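Local structure of TatD-related deoxyribonuclease (Thermotoga maritima, 1J6O) at residues Asp15-Leu20 against Val45-Asn50. The protein probably acts as a metal-dependent deoxyribonuclease of the TatD family, hydrolysing ester bonds in DNA. Sequence-based numbering, arbitrary orientation.
Sequences DTHAHL and VNVGVN
A18 brackets N46, its N donating to V45 O (3.0 Å) and its O accepting from V47 N (2.8 Å); V45 N continues the pairing by donating to D15 O. Two side chains extend this ladder. H19 turns ND1 onto V47 O at 3.0 Å, the oxygen lying close to the imidazole plane, and H19 NE2 is hydrogen-bonded to D214. N46 carries its amide back to L20, with CG anti to the backbone N (chi1 -153°), and OD1 accepts from L20 N at 2.9 Å through an in-plane lone pair.

The pairing is parallel, A18 beside N46, and joins the first two strands of a TIM barrel, a beta-alpha-beta unit with helix 29-34 between them. H17 and H19 form the HxH pair at the C-terminal end of the first strand, predicted to bind a divalent metal together with E103 and D214. D15 OD1 accepts from H17 N (3.1 Å) in an Asx turn at the corner of T16 and H17, while D15 OD2 is hydrogen-bonded to T213.

V47 CG2 sits over the centre of one face of the H17 ring, a CH-pi contact 3.9 Å from the centroid, while H17 NE2 is hydrogen-bonded to E103. Farther out, V49 CG1 approaches H19 CE1 obliquely at 4.1 Å, and V45 CB rests against T16 O at 3.5 Å, with F263 of helix 248-264 touching both V45 and T16.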
loop_
_atom_site.group_PDB
_atom_site.type_symbol
_atom_site.label_atom_id
_atom_site.label_comp_id
_atom_site.label_asym_id
_atom_site.label_seq_id
_atom_site.Cartn_x
_atom_site.Cartn_y
_atom_site.Cartn_z
ATOM N N ASP A 15 5.643 7.158 -1.461
ATOM C CA ASP A 15 5.550 5.716 -1.770
ATOM C C ASP A 15 4.660 5.168 -0.663
ATOM O O ASP A 15 5.105 5.045 0.483
ATOM C CB ASP A 15 6.912 5.023 -1.675
ATOM C CG ASP A 15 6.856 3.561 -2.111
ATOM O OD1 ASP A 15 5.738 2.992 -2.240
ATOM O OD2 ASP A 15 7.949 2.989 -2.307
ATOM N N THR A 16 3.424 4.807 -0.992
ATOM C CA THR A 16 2.502 4.280 0.032
ATOM C C THR A 16 2.607 2.787 0.334
ATOM O O THR A 16 1.803 2.250 1.111
ATOM C CB THR A 16 1.023 4.592 -0.328
ATOM O OG1 THR A 16 0.714 3.973 -1.581
ATOM C CG2 THR A 16 0.783 6.098 -0.445
ATOM N N HIS A 17 3.589 2.104 -0.255
ATOM C CA HIS A 17 3.718 0.685 0.015
ATOM C C HIS A 17 5.144 0.235 -0.213
ATOM O O HIS A 17 5.500 -0.160 -1.327
ATOM C CB HIS A 17 2.765 -0.118 -0.899
ATOM C CG HIS A 17 2.376 -1.455 -0.348
ATOM N ND1 HIS A 17 1.181 -1.666 0.308
ATOM C CD2 HIS A 17 3.015 -2.649 -0.355
ATOM C CE1 HIS A 17 1.099 -2.937 0.675
ATOM N NE2 HIS A 17 2.199 -3.554 0.284
ATOM N N ALA A 18 5.967 0.272 0.831
ATOM C CA ALA A 18 7.355 -0.150 0.685
ATOM C C ALA A 18 7.713 -1.260 1.709
ATOM O O ALA A 18 7.021 -1.411 2.702
ATOM C CB ALA A 18 8.229 1.033 0.916
ATOM N N HIS A 19 8.779 -2.026 1.451
ATOM C CA HIS A 19 9.221 -3.094 2.370
ATOM C C HIS A 19 10.739 -2.901 2.430
ATOM O O HIS A 19 11.527 -3.820 2.060
ATOM C CB HIS A 19 8.938 -4.493 1.782
ATOM C CG HIS A 19 7.504 -4.716 1.404
ATOM N ND1 HIS A 19 6.510 -4.891 2.342
ATOM C CD2 HIS A 19 6.908 -4.851 0.191
ATOM C CE1 HIS A 19 5.364 -5.140 1.726
ATOM N NE2 HIS A 19 5.580 -5.126 0.420
ATOM N N LEU A 20 11.156 -1.745 2.931
ATOM C CA LEU A 20 12.579 -1.420 3.020
ATOM C C LEU A 20 13.369 -2.275 3.985
ATOM O O LEU A 20 14.608 -2.336 3.908
ATOM C CB LEU A 20 12.733 0.070 3.356
ATOM C CG LEU A 20 12.268 1.003 2.228
ATOM C CD1 LEU A 20 12.033 2.441 2.758
ATOM C CD2 LEU A 20 13.317 1.000 1.129
ATOM N N VAL A 45 5.356 4.728 3.266
ATOM C CA VAL A 45 4.616 3.979 4.267
ATOM C C VAL A 45 5.243 2.585 4.135
ATOM O O VAL A 45 5.076 1.933 3.103
ATOM C CB VAL A 45 3.136 3.882 3.955
ATOM C CG1 VAL A 45 2.468 2.950 5.010
ATOM C CG2 VAL A 45 2.493 5.287 3.969
ATOM N N ASN A 46 5.992 2.176 5.161
ATOM C CA ASN A 46 6.673 0.875 5.168
ATOM C C ASN A 46 5.741 -0.151 5.800
ATOM O O ASN A 46 5.360 -0.043 6.947
ATOM C CB ASN A 46 7.981 1.007 5.923
ATOM C CG ASN A 46 8.978 0.013 5.470
ATOM O OD1 ASN A 46 9.505 0.105 4.352
ATOM N ND2 ASN A 46 9.240 -0.968 6.313
ATOM N N VAL A 47 5.454 -1.184 5.025
ATOM C CA VAL A 47 4.542 -2.244 5.398
ATOM C C VAL A 47 5.040 -3.598 5.877
ATOM O O VAL A 47 5.849 -4.227 5.207
ATOM C CB VAL A 47 3.625 -2.497 4.160
ATOM C CG1 VAL A 47 2.436 -3.320 4.550
ATOM C CG2 VAL A 47 3.155 -1.144 3.562
ATOM N N GLY A 48 4.463 -4.070 6.976
ATOM C CA GLY A 48 4.847 -5.377 7.527
ATOM C C GLY A 48 3.985 -6.484 6.950
ATOM O O GLY A 48 2.884 -6.198 6.457
ATOM N N VAL A 49 4.467 -7.737 6.958
ATOM C CA VAL A 49 3.647 -8.831 6.404
ATOM C C VAL A 49 3.262 -9.942 7.404
ATOM O O VAL A 49 2.545 -10.889 7.052
ATOM C CB VAL A 49 4.287 -9.460 5.125
ATOM C CG1 VAL A 49 4.371 -8.370 4.021
ATOM C CG2 VAL A 49 5.677 -10.030 5.418
ATOM N N ASN A 50 3.736 -9.818 8.642
ATOM C CA ASN A 50 3.423 -10.781 9.691
ATOM C C ASN A 50 3.901 -10.159 10.987
ATOM O O ASN A 50 4.409 -9.042 10.981
ATOM C CB ASN A 50 4.033 -12.172 9.437
ATOM C CG ASN A 50 5.548 -12.161 9.320
ATOM O OD1 ASN A 50 6.252 -11.625 10.167
ATOM N ND2 ASN A 50 6.047 -12.795 8.273
#